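Local coordinates for probable transcriptional regulator (Pseudomonas aeruginosa, PDB 2FBI), which probably binds DNA as a dimeric winged-helix repressor or activator of the MarR family, controlling transcription of target genes, at residues 21-34 and 106-118. Sequence-based numbering, arbitrary orientation. Where two conformers were deposited one is given.
Sequences AMSFFRPSLNQHGL and SMSGDMEKNYQRI
Phe-25 and Tyr-115 meet edge to face where the short helix 26-32 of this MarR-type fold, with the residues just before it, packs on 106-118, part of the long helix 98-122; the axes of 26-32 and 106-118 run nearly antiparallel (160°). The tight part of the contact is here. CZ of Phe-25 stands over the centre of the Tyr-115 ring, 3.5 Å from its CZ, with the planes 51° apart. With CG anti to its carbonyl carbon (chi1 -47°), Phe-25 turns its ring toward the long helix, where CE1 also touches CB of Asn-114 (3.5 Å) and CE2 meets Ile-118 CD1 (3.6 Å). Tyr-115 OH is hydrogen-bonded to the backbone N of Leu-10 of the second subunit, which places the tyrosine at the subunit interface. Next to it Ile-118 CG1 rides over one face of Phe-24.

Midway along, Ser-28 is a knob among Met-107, Asp-110, Met-111 and Asn-114, and the OG of this buried serine accepts a bent bond from Asn-114 ND2 (2.9 Å). Toward the far end Met-107, bent at chi2 and chi3, lays CG and SD over one face of His-32, while Trp-39 of helix 36-48 also touches this methionine.

The looser side lies at Gln-31, His-32 and Asp-110, all at least partly exposed: one water donates to Gln-31 OE1 and, weakly, to Asp-110 OD2. That same carboxylate oxygen accepts a hydrogen bond from His-32 NE2 at 3.1 Å, in the imidazole plane and nearly along the C-O direction.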
ATOM      1  N   ALA A  21     -10.374   1.763  -3.998  1.00 35.28           N
ATOM      2  CA  ALA A  21     -10.907   0.431  -4.270  1.00 34.04           C
ATOM      3  C   ALA A  21     -11.253  -0.365  -3.045  1.00 33.68           C
ATOM      4  O   ALA A  21     -12.256  -1.114  -3.067  1.00 33.29           O
ATOM      5  CB  ALA A  21      -9.904  -0.392  -5.163  1.00 35.57           C
ATOM      6  N   MET A  22     -10.437  -0.237  -1.982  1.00 33.31           N
ATOM      7  CA  MET A  22     -10.671  -0.964  -0.729  1.00 33.12           C
ATOM      8  C   MET A  22     -11.974  -0.606  -0.014  1.00 34.56           C
ATOM      9  O   MET A  22     -12.502  -1.426   0.737  1.00 34.47           O
ATOM     10  CB  MET A  22      -9.499  -0.903   0.284  1.00 32.50           C
ATOM     11  CG  MET A  22      -8.278  -1.778  -0.079  1.00 32.39           C
ATOM     12  SD  MET A  22      -8.541  -3.566  -0.160  1.00 33.52           S
ATOM     13  CE  MET A  22      -9.119  -3.937   1.474  1.00 31.73           C
ATOM     14  N   SER A  23     -12.497   0.589  -0.215  1.00 34.38           N
ATOM     15  CA  SER A  23     -13.807   0.838   0.397  1.00 37.03           C
ATOM     16  C   SER A  23     -14.906  -0.087  -0.178  1.00 36.62           C
ATOM     17  O   SER A  23     -15.890  -0.371   0.480  1.00 35.93           O
ATOM     18  CB  SER A  23     -14.202   2.315   0.333  1.00 36.56           C
ATOM     19  OG  SER A  23     -13.856   2.900  -0.897  1.00 40.48           O
ATOM     20  N   PHE A  24     -14.691  -0.610  -1.389  1.00 36.63           N
ATOM     21  CA  PHE A  24     -15.612  -1.618  -1.955  1.00 35.24           C
ATOM     22  C   PHE A  24     -15.501  -3.005  -1.348  1.00 34.52           C
ATOM     23  O   PHE A  24     -16.449  -3.769  -1.431  1.00 35.36           O
ATOM     24  CB  PHE A  24     -15.481  -1.646  -3.454  1.00 35.11           C
ATOM     25  CG  PHE A  24     -15.976  -0.397  -4.100  1.00 37.73           C
ATOM     26  CD1 PHE A  24     -17.303  -0.312  -4.572  1.00 41.01           C
ATOM     27  CD2 PHE A  24     -15.154   0.702  -4.236  1.00 37.14           C
ATOM     28  CE1 PHE A  24     -17.767   0.848  -5.176  1.00 38.19           C
ATOM     29  CE2 PHE A  24     -15.613   1.860  -4.836  1.00 38.05           C
ATOM     30  CZ  PHE A  24     -16.934   1.926  -5.303  1.00 38.98           C
ATOM     31  N   PHE A  25     -14.365  -3.349  -0.729  1.00 32.60           N
ATOM     32  CA  PHE A  25     -14.223  -4.666  -0.141  1.00 31.77           C
ATOM     33  C   PHE A  25     -14.201  -4.674   1.370  1.00 32.43           C
ATOM     34  O   PHE A  25     -14.384  -5.728   1.956  1.00 30.76           O
ATOM     35  CB  PHE A  25     -12.981  -5.462  -0.686  1.00 31.94           C
ATOM     36  CG  PHE A  25     -12.850  -5.422  -2.219  1.00 31.51           C
ATOM     37  CD1 PHE A  25     -13.565  -6.336  -3.023  1.00 26.75           C
ATOM     38  CD2 PHE A  25     -12.055  -4.470  -2.826  1.00 26.85           C
ATOM     39  CE1 PHE A  25     -13.534  -6.247  -4.401  1.00 27.10           C
ATOM     40  CE2 PHE A  25     -11.993  -4.400  -4.223  1.00 28.61           C
ATOM     41  CZ  PHE A  25     -12.736  -5.306  -4.995  1.00 28.40           C
ATOM     42  N   ARG A  26     -13.895  -3.565   2.034  1.00 34.01           N
ATOM     43  CA  ARG A  26     -13.659  -3.748   3.502  1.00 36.40           C
ATOM     44  C   ARG A  26     -14.932  -4.216   4.224  1.00 36.00           C
ATOM     45  O   ARG A  26     -14.855  -5.075   5.117  1.00 37.97           O
ATOM     46  CB  ARG A  26     -13.033  -2.520   4.169  1.00 37.92           C
ATOM     47  CG  ARG A  26     -11.505  -2.427   3.947  1.00 39.89           C
ATOM     48  CD  ARG A  26     -10.834  -1.470   4.919  1.00 42.63           C
ATOM     49  NE  ARG A  26      -9.433  -1.304   4.550  1.00 42.51           N
ATOM     50  CZ  ARG A  26      -8.939  -0.247   3.903  1.00 43.41           C
ATOM     51  NH1 ARG A  26      -7.644  -0.205   3.599  1.00 44.39           N
ATOM     52  NH2 ARG A  26      -9.719   0.764   3.560  1.00 40.74           N
ATOM     53  N   PRO A  27     -16.106  -3.710   3.802  1.00 35.80           N
ATOM     54  CA  PRO A  27     -17.339  -4.207   4.465  1.00 36.28           C
ATOM     55  C   PRO A  27     -17.544  -5.681   4.368  1.00 35.73           C
ATOM     56  O   PRO A  27     -17.777  -6.309   5.399  1.00 37.42           O
ATOM     57  CB  PRO A  27     -18.441  -3.398   3.796  1.00 36.42           C
ATOM     58  CG  PRO A  27     -17.777  -2.163   3.405  1.00 36.88           C
ATOM     59  CD  PRO A  27     -16.440  -2.641   2.852  1.00 35.53           C
ATOM     60  N   SER A  28     -17.369  -6.297   3.206  1.00 35.61           N
ATOM     61  CA  SER A  28     -17.502  -7.768   3.168  1.00 36.52           C
ATOM     62  C   SER A  28     -16.453  -8.529   3.993  1.00 37.31           C
ATOM     63  O   SER A  28     -16.727  -9.613   4.529  1.00 36.95           O
ATOM     64  CB  SER A  28     -17.491  -8.314   1.740  1.00 36.37           C
ATOM     65  OG  SER A  28     -17.889  -7.289   0.835  1.00 38.60           O
ATOM     66  N   LEU A  29     -15.239  -8.002   4.006  1.00 37.63           N
ATOM     67  CA  LEU A  29     -14.226  -8.490   4.919  1.00 38.44           C
ATOM     68  C   LEU A  29     -14.621  -8.073   6.346  1.00 38.53           C
ATOM     69  O   LEU A  29     -14.559  -8.886   7.193  1.00 38.25           O
ATOM     70  CB  LEU A  29     -12.820  -7.944   4.561  1.00 37.67           C
ATOM     71  CG  LEU A  29     -12.256  -8.121   3.131  1.00 35.09           C
ATOM     72  CD1 LEU A  29     -11.070  -7.239   2.941  1.00 37.44           C
ATOM     73  CD2 LEU A  29     -11.925  -9.594   2.850  1.00 35.72           C
ATOM     74  N   ASN A  30     -14.972  -6.812   6.613  1.00 41.45           N
ATOM     75  CA  ASN A  30     -15.611  -6.459   7.921  1.00 44.77           C
ATOM     76  C   ASN A  30     -16.653  -7.559   8.199  1.00 46.93           C
ATOM     77  O   ASN A  30     -16.414  -8.480   9.015  1.00 49.07           O
ATOM     78  CB  ASN A  30     -16.274  -5.044   7.897  1.00 45.08           C
ATOM     79  CG  ASN A  30     -15.250  -3.879   7.909  1.00 45.96           C
ATOM     80  OD1 ASN A  30     -14.051  -4.100   8.096  1.00 46.48           O
ATOM     81  ND2 ASN A  30     -15.721  -2.647   7.697  1.00 42.52           N
ATOM     82  N   GLN A  31     -17.736  -7.570   7.402  1.00 47.82           N
ATOM     83  CA  GLN A  31     -18.823  -8.608   7.526  1.00 48.24           C
ATOM     84  C   GLN A  31     -18.394 -10.050   7.664  1.00 47.14           C
ATOM     85  O   GLN A  31     -19.131 -10.849   8.213  1.00 47.31           O
ATOM     86  CB  GLN A  31     -19.909  -8.497   6.418  1.00 48.52           C
ATOM     87  CG  GLN A  31     -20.927  -7.381   6.658  1.00 50.75           C
ATOM     88  CD  GLN A  31     -21.325  -6.621   5.371  1.00 55.64           C
ATOM     89  OE1 GLN A  31     -21.366  -7.191   4.257  1.00 55.42           O
ATOM     90  NE2 GLN A  31     -21.623  -5.325   5.527  1.00 56.72           N
ATOM     91  N   HIS A  32     -17.214 -10.417   7.189  1.00 47.03           N
ATOM     92  CA  HIS A  32     -16.833 -11.859   7.252  1.00 46.33           C
ATOM     93  C   HIS A  32     -15.794 -12.078   8.368  1.00 45.62           C
ATOM     94  O   HIS A  32     -15.283 -13.182   8.582  1.00 45.08           O
ATOM     95  CB  HIS A  32     -16.259 -12.344   5.927  1.00 47.28           C
ATOM     96  CG  HIS A  32     -17.282 -12.795   4.926  1.00 49.59           C
ATOM     97  ND1 HIS A  32     -17.421 -14.117   4.554  1.00 49.29           N
ATOM     98  CD2 HIS A  32     -18.182 -12.101   4.186  1.00 50.38           C
ATOM     99  CE1 HIS A  32     -18.368 -14.221   3.638  1.00 49.91           C
ATOM    100  NE2 HIS A  32     -18.845 -13.013   3.395  1.00 49.12           N
ATOM    101  N   GLY A  33     -15.504 -11.012   9.091  1.00 45.28           N
ATOM    102  CA  GLY A  33     -14.458 -11.082  10.095  1.00 45.93           C
ATOM    103  C   GLY A  33     -13.104 -11.522   9.544  1.00 45.49           C
ATOM    104  O   GLY A  33     -12.536 -12.546  10.012  1.00 45.09           O
ATOM    105  N   LEU A  34     -12.634 -10.777   8.518  1.00 43.81           N
ATOM    106  CA  LEU A  34     -11.221 -10.757   8.178  1.00 41.42           C
ATOM    107  C   LEU A  34     -10.581  -9.434   7.877  1.00 39.63           C
ATOM    108  O   LEU A  34     -11.229  -8.474   7.398  1.00 38.99           O
ATOM    109  CB  LEU A  34     -10.754 -11.858   7.224  1.00 42.12           C
ATOM    110  CG  LEU A  34     -11.261 -12.747   6.127  1.00 43.86           C
ATOM    111  CD1 LEU A  34     -10.866 -14.175   6.568  1.00 45.65           C
ATOM    112  CD2 LEU A  34     -12.727 -12.658   5.876  1.00 49.75           C
ATOM    113  N   SER A 106     -16.665 -19.144  -0.180  1.00 30.75           N
ATOM    114  CA  SER A 106     -17.836 -18.380   0.232  1.00 34.02           C
ATOM    115  C   SER A 106     -17.687 -16.855   0.176  1.00 35.72           C
ATOM    116  O   SER A 106     -18.673 -16.162   0.033  1.00 38.10           O
ATOM    117  CB  SER A 106     -18.358 -18.836   1.585  1.00 34.99           C
ATOM    118  OG  SER A 106     -17.527 -18.399   2.605  1.00 35.86           O
ATOM    119  N   MET A 107     -16.472 -16.331   0.263  1.00 36.71           N
ATOM    120  CA  MET A 107     -16.268 -14.906   0.145  1.00 37.33           C
ATOM    121  C   MET A 107     -16.279 -14.431  -1.292  1.00 37.41           C
ATOM    122  O   MET A 107     -16.565 -13.287  -1.553  1.00 35.54           O
ATOM    123  CB  MET A 107     -14.945 -14.521   0.790  1.00 38.02           C
ATOM    124  CG  MET A 107     -15.033 -14.423   2.319  1.00 41.40           C
ATOM    125  SD  MET A 107     -14.347 -12.868   2.843  1.00 54.78           S
ATOM    126  CE  MET A 107     -15.089 -11.742   1.672  1.00 36.15           C
ATOM    127  N   SER A 108     -16.000 -15.341  -2.221  1.00 38.43           N
ATOM    128  CA  SER A 108     -15.751 -14.990  -3.624  1.00 39.15           C
ATOM    129  C   SER A 108     -16.951 -14.419  -4.352  1.00 38.61           C
ATOM    130  O   SER A 108     -16.770 -13.566  -5.199  1.00 38.41           O
ATOM    131  CB  SER A 108     -15.148 -16.181  -4.412  1.00 39.10           C
ATOM    132  OG  SER A 108     -16.139 -17.187  -4.614  1.00 40.94           O
ATOM    133  N   GLY A 109     -18.168 -14.849  -4.008  1.00 38.65           N
ATOM    134  CA  GLY A 109     -19.379 -14.264  -4.611  1.00 38.44           C
ATOM    135  C   GLY A 109     -19.535 -12.800  -4.234  1.00 38.41           C
ATOM    136  O   GLY A 109     -19.693 -11.920  -5.107  1.00 38.38           O
ATOM    137  N   ASP A 110     -19.423 -12.514  -2.938  1.00 39.10           N
ATOM    138  CA  ASP A 110     -19.367 -11.113  -2.487  1.00 39.60           C
ATOM    139  C   ASP A 110     -18.245 -10.318  -3.188  1.00 38.66           C
ATOM    140  O   ASP A 110     -18.482  -9.224  -3.697  1.00 37.96           O
ATOM    141  CB  ASP A 110     -19.264 -11.018  -0.944  1.00 40.81           C
ATOM    142  CG  ASP A 110     -20.561 -11.459  -0.232  1.00 45.59           C
ATOM    143  OD1 ASP A 110     -21.653 -11.332  -0.849  1.00 49.35           O
ATOM    144  OD2 ASP A 110     -20.498 -11.958   0.930  1.00 50.30           O
ATOM    145  N   MET A 111     -17.035 -10.868  -3.235  0.50 38.93           N
ATOM    146  CA  MET A 111     -15.919 -10.115  -3.826  0.50 39.39           C
ATOM    147  C   MET A 111     -16.097  -9.874  -5.347  0.50 39.08           C
ATOM    148  O   MET A 111     -15.655  -8.846  -5.869  0.50 38.93           O
ATOM    149  CB  MET A 111     -14.535 -10.712  -3.461  0.50 39.12           C
ATOM    150  CG  MET A 111     -14.218 -10.864  -1.940  0.50 40.36           C
ATOM    151  SD  MET A 111     -13.920  -9.398  -0.886  0.50 39.80           S
ATOM    152  CE  MET A 111     -15.565  -8.814  -0.709  0.50 34.84           C
ATOM    153  N   GLU A 112     -16.754 -10.805  -6.042  1.00 39.55           N
ATOM    154  CA  GLU A 112     -17.120 -10.609  -7.459  1.00 40.23           C
ATOM    155  C   GLU A 112     -18.120  -9.430  -7.629  1.00 39.59           C
ATOM    156  O   GLU A 112     -17.914  -8.555  -8.482  1.00 39.65           O
ATOM    157  CB  GLU A 112     -17.625 -11.934  -8.052  1.00 40.49           C
ATOM    158  CG  GLU A 112     -18.218 -11.909  -9.504  1.00 44.21           C
ATOM    159  CD  GLU A 112     -17.265 -11.359 -10.567  1.00 51.68           C
ATOM    160  OE1 GLU A 112     -16.098 -11.812 -10.585  1.00 55.20           O
ATOM    161  OE2 GLU A 112     -17.683 -10.470 -11.374  1.00 55.47           O
ATOM    162  N   LYS A 113     -19.141  -9.370  -6.775  1.00 39.23           N
ATOM    163  CA  LYS A 113     -20.113  -8.258  -6.800  1.00 39.41           C
ATOM    164  C   LYS A 113     -19.444  -6.913  -6.548  1.00 38.89           C
ATOM    165  O   LYS A 113     -19.801  -5.893  -7.179  1.00 38.26           O
ATOM    166  CB  LYS A 113     -21.194  -8.432  -5.739  1.00 40.64           C
ATOM    167  CG  LYS A 113     -21.839  -9.793  -5.692  1.00 43.72           C
ATOM    168  CD  LYS A 113     -23.286  -9.742  -6.125  1.00 49.61           C
ATOM    169  CE  LYS A 113     -23.906 -11.169  -6.171  1.00 52.98           C
ATOM    170  NZ  LYS A 113     -23.991 -11.808  -4.818  1.00 52.23           N
ATOM    171  N   ASN A 114     -18.463  -6.900  -5.634  1.00 37.41           N
ATOM    172  CA  ASN A 114     -17.742  -5.671  -5.397  1.00 36.73           C
ATOM    173  C   ASN A 114     -16.885  -5.252  -6.557  1.00 36.03           C
ATOM    174  O   ASN A 114     -16.738  -4.051  -6.815  1.00 35.99           O
ATOM    175  CB  ASN A 114     -16.959  -5.757  -4.098  1.00 37.02           C
ATOM    176  CG  ASN A 114     -17.878  -5.924  -2.909  1.00 39.04           C
ATOM    177  OD1 ASN A 114     -18.884  -5.230  -2.807  1.00 36.99           O
ATOM    178  ND2 ASN A 114     -17.557  -6.862  -2.029  1.00 38.80           N
ATOM    179  N   TYR A 115     -16.352  -6.230  -7.296  1.00 35.44           N
ATOM    180  CA  TYR A 115     -15.650  -5.922  -8.553  1.00 34.75           C
ATOM    181  C   TYR A 115     -16.592  -5.448  -9.669  1.00 34.98           C
ATOM    182  O   TYR A 115     -16.232  -4.582 -10.439  1.00 35.01           O
ATOM    183  CB  TYR A 115     -14.798  -7.121  -9.060  1.00 34.95           C
ATOM    184  CG  TYR A 115     -13.413  -7.095  -8.488  1.00 34.10           C
ATOM    185  CD1 TYR A 115     -13.016  -8.053  -7.566  1.00 31.57           C
ATOM    186  CD2 TYR A 115     -12.517  -6.040  -8.812  1.00 33.85           C
ATOM    187  CE1 TYR A 115     -11.718  -8.019  -7.011  1.00 33.75           C
ATOM    188  CE2 TYR A 115     -11.249  -5.992  -8.254  1.00 35.28           C
ATOM    189  CZ  TYR A 115     -10.851  -6.988  -7.356  1.00 33.16           C
ATOM    190  OH  TYR A 115      -9.605  -6.936  -6.783  1.00 34.32           O
ATOM    191  N   GLN A 116     -17.780  -6.027  -9.755  1.00 36.67           N
ATOM    192  CA  GLN A 116     -18.831  -5.517 -10.661  1.00 39.96           C
ATOM    193  C   GLN A 116     -19.197  -4.048 -10.376  1.00 39.23           C
ATOM    194  O   GLN A 116     -19.328  -3.254 -11.300  1.00 40.46           O
ATOM    195  CB  GLN A 116     -20.067  -6.435 -10.648  1.00 39.05           C
ATOM    196  CG  GLN A 116     -19.771  -7.777 -11.352  1.00 43.73           C
ATOM    197  CD  GLN A 116     -20.748  -8.945 -11.010  1.00 45.11           C
ATOM    198  OE1 GLN A 116     -21.455  -8.948  -9.969  1.00 50.76           O
ATOM    199  NE2 GLN A 116     -20.762  -9.957 -11.895  1.00 49.61           N
ATOM    200  N   ARG A 117     -19.299  -3.681  -9.100  1.00 38.70           N
ATOM    201  CA  ARG A 117     -19.518  -2.275  -8.717  1.00 37.95           C
ATOM    202  C   ARG A 117     -18.372  -1.382  -9.157  1.00 37.73           C
ATOM    203  O   ARG A 117     -18.599  -0.252  -9.619  1.00 37.42           O
ATOM    204  CB  ARG A 117     -19.744  -2.164  -7.219  1.00 36.71           C
ATOM    205  CG  ARG A 117     -21.018  -2.849  -6.731  1.00 39.10           C
ATOM    206  CD  ARG A 117     -21.251  -2.645  -5.208  1.00 39.62           C
ATOM    207  NE  ARG A 117     -22.577  -3.187  -4.824  1.00 51.89           N
ATOM    208  CZ  ARG A 117     -22.828  -4.355  -4.195  1.00 55.43           C
ATOM    209  NH1 ARG A 117     -21.845  -5.188  -3.823  1.00 57.42           N
ATOM    210  NH2 ARG A 117     -24.088  -4.703  -3.925  1.00 57.18           N
ATOM    211  N   ILE A 118     -17.125  -1.881  -9.032  1.00 37.18           N
ATOM    212  CA  ILE A 118     -15.949  -1.106  -9.456  1.00 36.53           C
ATOM    213  C   ILE A 118     -15.930  -0.935 -10.976  1.00 37.67           C
ATOM    214  O   ILE A 118     -15.661   0.151 -11.506  1.00 37.45           O
ATOM    215  CB  ILE A 118     -14.604  -1.732  -8.929  1.00 37.18           C
ATOM    216  CG1 ILE A 118     -14.511  -1.556  -7.391  1.00 34.48           C
ATOM    217  CG2 ILE A 118     -13.396  -1.147  -9.694  1.00 34.65           C
ATOM    218  CD1 ILE A 118     -13.266  -2.157  -6.682  1.00 35.76           C
TER
HETATM  219  O   HOH W   1     -20.904  -8.873   2.458  1.00 55.85           O